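Local structure of TqaL (Neurospora crassa, 7EEH) at residues B[82-85]-B[86-89]; B[184-188]-B[189-193]. The protein binds an iron ion within a cupin-type, jelly-roll-like beta fold and belongs to the 2OG-Fe dioxygenase family. The protein carries 1 engineered substitution. One frame throughout, in Å; residues are numbered along the deposited sequence.

Contact 1. Residues B[82-85]-B[86-89]; sequences CFDF and STRS
D84 and S89 close a tight hairpin between strands 74-84 and 89-92 as an antiparallel hydrogen-bonded pair: D84 N gives to S89 O at 2.9 Å, and S89 N returns a bond to D84 O at 3.0 Å. R88 and S89 both face D84, a G1 beta bulge, and R88 takes the positive phi of 50° that this bulge calls for. The D84 side chain then works on the turn itself. Its CG lies anti to the backbone N (chi1 -170°), beside the carbonyl carbon, which sends the carboxylate over the residues that follow. There OD1 collects two amides. S86 N comes in nearly along the C-O bond at 3.0 Å and closes an Asx turn; T87 N, 3.2 Å from OD1, arrives instead from above the carboxylate plane, 69° out of it. The T87 side chain crosses that of D84 at about a right angle, with OG1 sitting against the carboxylate carbon, 3.1 Å from D84 CG. That hydroxyl spends its proton on S89 OG, 2.7 Å from T87 OG1, and S89 OG is further bonded to E304. The other carboxylate oxygen, D84 OD2, forms a salt bridge with R91 on the neighbouring strand. F85 turns its ring off the hairpin to stack on H142 and meet W159, while R88 reaches F308 in a cation-pi contact. Little of the grip is therefore apolar: the D84-S89 backbone pair closes the turn, and one carboxylate braces it, taking two amides on OD1 and a guanidinium on OD2. Two N-H groups converging on OD1, with the arginine at the other oxygen, should stabilise the ionised form of D84 in its buried position.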
loop_
_atom_site.group_PDB
_atom_site.type_symbol
_atom_site.label_atom_id
_atom_site.label_comp_id
_atom_site.label_asym_id
_atom_site.label_seq_id
_atom_site.Cartn_x
_atom_site.Cartn_y
_atom_site.Cartn_z
ATOM N N CYS B 82 -11.344 -30.575 -0.789
ATOM C CA CYS B 82 -11.938 -30.233 -2.071
ATOM C C CYS B 82 -11.957 -28.717 -2.215
ATOM O O CYS B 82 -12.529 -28.016 -1.375
ATOM C CB CYS B 82 -13.360 -30.791 -2.187
ATOM S SG CYS B 82 -14.224 -30.199 -3.665
ATOM N N PHE B 83 -11.311 -28.211 -3.256
ATOM C CA PHE B 83 -11.548 -26.842 -3.692
ATOM C C PHE B 83 -12.802 -26.865 -4.566
ATOM O O PHE B 83 -12.778 -27.402 -5.675
ATOM C CB PHE B 83 -10.341 -26.297 -4.449
ATOM C CG PHE B 83 -9.156 -25.956 -3.573
ATOM C CD1 PHE B 83 -9.198 -24.878 -2.710
ATOM C CD2 PHE B 83 -7.990 -26.701 -3.646
ATOM C CE1 PHE B 83 -8.096 -24.549 -1.932
ATOM C CE2 PHE B 83 -6.889 -26.386 -2.870
ATOM C CZ PHE B 83 -6.944 -25.308 -2.008
ATOM N N ASP B 84 -13.905 -26.329 -4.053
ATOM C CA ASP B 84 -15.199 -26.360 -4.727
ATOM C C ASP B 84 -15.476 -24.966 -5.278
ATOM O O ASP B 84 -15.768 -24.036 -4.515
ATOM C CB ASP B 84 -16.299 -26.799 -3.760
ATOM C CG ASP B 84 -17.618 -27.091 -4.461
ATOM O OD1 ASP B 84 -17.880 -26.482 -5.516
ATOM O OD2 ASP B 84 -18.386 -27.940 -3.954
ATOM N N PHE B 85 -15.394 -24.818 -6.588
ATOM C CA PHE B 85 -15.551 -23.500 -7.184
ATOM C C PHE B 85 -16.985 -23.201 -7.601
ATOM O O PHE B 85 -17.235 -22.144 -8.183
ATOM C CB PHE B 85 -14.581 -23.343 -8.350
ATOM C CG PHE B 85 -13.190 -23.016 -7.900
ATOM C CD1 PHE B 85 -12.903 -21.766 -7.375
ATOM C CD2 PHE B 85 -12.191 -23.968 -7.935
ATOM C CE1 PHE B 85 -11.632 -21.464 -6.931
ATOM C CE2 PHE B 85 -10.917 -23.673 -7.482
ATOM C CZ PHE B 85 -10.638 -22.421 -6.987
ATOM N N SER B 86 -17.928 -24.091 -7.291
ATOM C CA SER B 86 -19.346 -23.761 -7.360
ATOM C C SER B 86 -19.829 -23.163 -6.048
ATOM O O SER B 86 -20.486 -22.123 -6.039
ATOM C CB SER B 86 -20.175 -25.002 -7.694
ATOM O OG SER B 86 -19.675 -25.631 -8.850
ATOM N N THR B 87 -19.509 -23.812 -4.934
ATOM C CA THR B 87 -19.779 -23.242 -3.624
ATOM C C THR B 87 -18.736 -22.216 -3.209
ATOM O O THR B 87 -18.926 -21.551 -2.188
ATOM C CB THR B 87 -19.860 -24.349 -2.569
ATOM O OG1 THR B 87 -18.563 -24.929 -2.388
ATOM C CG2 THR B 87 -20.840 -25.441 -3.008
ATOM N N ARG B 88 -17.660 -22.069 -3.979
ATOM C CA ARG B 88 -16.570 -21.144 -3.675
ATOM C C ARG B 88 -16.083 -21.313 -2.235
ATOM O O ARG B 88 -16.010 -20.362 -1.451
ATOM C CB ARG B 88 -16.989 -19.704 -3.961
ATOM C CG ARG B 88 -16.804 -19.326 -5.415
ATOM C CD ARG B 88 -17.753 -18.223 -5.833
ATOM N NE ARG B 88 -17.291 -16.902 -5.412
ATOM C CZ ARG B 88 -16.511 -16.109 -6.144
ATOM N NH1 ARG B 88 -16.087 -16.500 -7.342
ATOM N NH2 ARG B 88 -16.154 -14.920 -5.675
ATOM N N SER B 89 -15.737 -22.554 -1.898
ATOM C CA SER B 89 -15.271 -22.896 -0.563
ATOM C C SER B 89 -14.313 -24.075 -0.670
ATOM O O SER B 89 -14.128 -24.656 -1.739
ATOM C CB SER B 89 -16.447 -23.231 0.355
ATOM O OG SER B 89 -17.222 -24.289 -0.192
#

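Contact 2. Residues B[184-188]-B[189-193]; sequences HTDGV and DHTMT. With FE (Fe (III) ion), chain H.
D186 meets T191 in a second-shell contact of the iron site, at the bend where the loop before strand 190-199 runs into that strand of the cupin-type jelly roll. The loop carries the first two ligands of the His-X-Asp...His facial triad, H184 and D186; H253 supplies the third. H184 NE2 binds the iron at 2.2 Å and D186 OD1 at 2.1 Å, and a water takes another position at 2.3 Å. D186 OD1 lies at the edge of the H184 imidazole and in its plane, the two ligand atoms being neighbours on the metal. With OD1 committed to the iron, OD2 points to the strand, where T191 OG1 donates a hydrogen bond to it at 2.8 Å. The hydroxyl uses the anti lone pair of OD2, the one away from OD1, so the iron on OD1 and the hydroxyl on OD2 together hold the rotation of the carboxylate. At T191, chi1 of -61° puts OG1 beside its own backbone N and opposite the carbonyl carbon, which brings the hydroxyl to OD2 and CG2 against the same oxygen. The loop backbone is held from outside as well: D248 accepts from D186 N and V188 N, one through each carboxylate oxygen. Where the strand begins, D189 and H190 form a classic beta bulge opposite T276, and their polar ends turn to Y154 and Y28. Next to the T191 hydroxyl, the V188 side chain crosses that of T191 at about a right angle and rests its CG2 methyl 3.4 Å from T191 OG1.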
loop_
_atom_site.group_PDB
_atom_site.type_symbol
_atom_site.label_atom_id
_atom_site.label_comp_id
_atom_site.label_asym_id
_atom_site.label_seq_id
_atom_site.Cartn_x
_atom_site.Cartn_y
_atom_site.Cartn_z
ATOM N N HIS B 184 11.299 -36.245 -10.615
ATOM C CA HIS B 184 9.937 -36.748 -10.783
ATOM C C HIS B 184 8.949 -35.594 -10.948
ATOM O O HIS B 184 9.279 -34.425 -10.722
ATOM C CB HIS B 184 9.538 -37.615 -9.583
ATOM C CG HIS B 184 9.422 -36.846 -8.307
ATOM N ND1 HIS B 184 10.521 -36.485 -7.557
ATOM C CD2 HIS B 184 8.344 -36.348 -7.657
ATOM C CE1 HIS B 184 10.126 -35.809 -6.496
ATOM N NE2 HIS B 184 8.807 -35.716 -6.527
ATOM N N THR B 185 7.731 -35.943 -11.376
ATOM C CA THR B 185 6.527 -35.166 -11.112
ATOM C C THR B 185 5.662 -35.922 -10.107
ATOM O O THR B 185 5.753 -37.144 -9.980
ATOM C CB THR B 185 5.707 -34.897 -12.381
ATOM O OG1 THR B 185 5.022 -36.092 -12.770
ATOM C CG2 THR B 185 6.618 -34.435 -13.523
ATOM N N ASP B 186 4.814 -35.181 -9.404
ATOM C CA ASP B 186 3.924 -35.748 -8.400
ATOM C C ASP B 186 2.631 -36.296 -8.988
ATOM O O ASP B 186 1.803 -36.821 -8.236
ATOM C CB ASP B 186 3.564 -34.690 -7.353
ATOM C CG ASP B 186 4.775 -34.108 -6.652
ATOM O OD1 ASP B 186 5.803 -34.803 -6.512
ATOM O OD2 ASP B 186 4.677 -32.939 -6.222
ATOM N N GLY B 187 2.420 -36.161 -10.296
ATOM C CA GLY B 187 1.205 -36.656 -10.910
ATOM C C GLY B 187 -0.023 -35.821 -10.652
ATOM O O GLY B 187 -1.137 -36.333 -10.770
ATOM N N VAL B 188 0.135 -34.541 -10.299
ATOM C CA VAL B 188 -1.015 -33.681 -10.029
ATOM C C VAL B 188 -0.906 -32.447 -10.923
ATOM O O VAL B 188 -0.141 -32.447 -11.896
ATOM C CB VAL B 188 -1.090 -33.317 -8.530
ATOM C CG1 VAL B 188 -1.341 -34.574 -7.667
ATOM C CG2 VAL B 188 0.189 -32.633 -8.081
ATOM N N ASP B 189 -1.687 -31.404 -10.628
ATOM C CA ASP B 189 -1.627 -30.153 -11.377
ATOM C C ASP B 189 -0.766 -29.095 -10.697
ATOM O O ASP B 189 0.060 -28.468 -11.359
ATOM C CB ASP B 189 -3.040 -29.594 -11.609
ATOM C CG ASP B 189 -3.870 -30.471 -12.545
ATOM O OD1 ASP B 189 -3.372 -30.793 -13.646
ATOM O OD2 ASP B 189 -5.006 -30.843 -12.169
ATOM N N HIS B 190 -0.965 -28.864 -9.396
ATOM C CA HIS B 190 -0.213 -27.865 -8.641
ATOM C C HIS B 190 0.249 -28.486 -7.334
ATOM O O HIS B 190 -0.547 -29.122 -6.638
ATOM C CB HIS B 190 -1.061 -26.622 -8.314
ATOM C CG HIS B 190 -1.678 -25.972 -9.507
ATOM N ND1 HIS B 190 -0.989 -25.091 -10.315
ATOM C CD2 HIS B 190 -2.929 -26.055 -10.019
ATOM C CE1 HIS B 190 -1.785 -24.671 -11.282
ATOM N NE2 HIS B 190 -2.968 -25.246 -11.128
ATOM N N THR B 191 1.516 -28.281 -6.990
ATOM C CA THR B 191 2.077 -28.764 -5.738
ATOM C C THR B 191 2.601 -27.576 -4.941
ATOM O O THR B 191 3.291 -26.711 -5.491
ATOM C CB THR B 191 3.231 -29.766 -5.957
ATOM O OG1 THR B 191 2.765 -30.922 -6.661
ATOM C CG2 THR B 191 3.816 -30.214 -4.584
HETATM N N MSE B 192 2.260 -27.531 -3.650
HETATM C CA MSE B 192 2.704 -26.466 -2.750
HETATM C C MSE B 192 3.355 -27.119 -1.530
HETATM O O MSE B 192 2.785 -28.050 -0.927
HETATM C CB MSE B 192 1.528 -25.562 -2.319
HETATM C CG MSE B 192 1.936 -24.394 -1.416
HETATM SE SE MSE B 192 0.679 -22.927 -1.441
HETATM C CE MSE B 192 -0.416 -23.264 0.190
ATOM N N THR B 193 4.552 -26.661 -1.178
ATOM C CA THR B 193 5.291 -27.165 -0.025
ATOM C C THR B 193 5.633 -25.991 0.875
ATOM O O THR B 193 6.329 -25.060 0.452
ATOM C CB THR B 193 6.561 -27.891 -0.455
ATOM O OG1 THR B 193 7.406 -26.980 -1.171
ATOM C CG2 THR B 193 6.203 -29.048 -1.373
HETATM FE FE FE H . 7.500 -34.362 -5.434
HETATM O O HOH W 1 6.967 -36.238 -4.256
#

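How the contacts relate
Contacts 1 and 2 reach the same large antiparallel sheet but different parts of it: strands 74-84 and 89-92 for the first, strand 190-199 for the second. Their centres are 20 Å apart and they do not touch. Contact 1 is a hairpin near the surface, with several exposed turn residues; contact 2 is buried, closer to the middle of the chain. An aspartate with its two oxygens in different roles carries each one. In 82-89 these oxygens serve backbone amides and an arginine, plain structural work, whereas in 184-193 they are shared between the iron and a threonine hydroxyl.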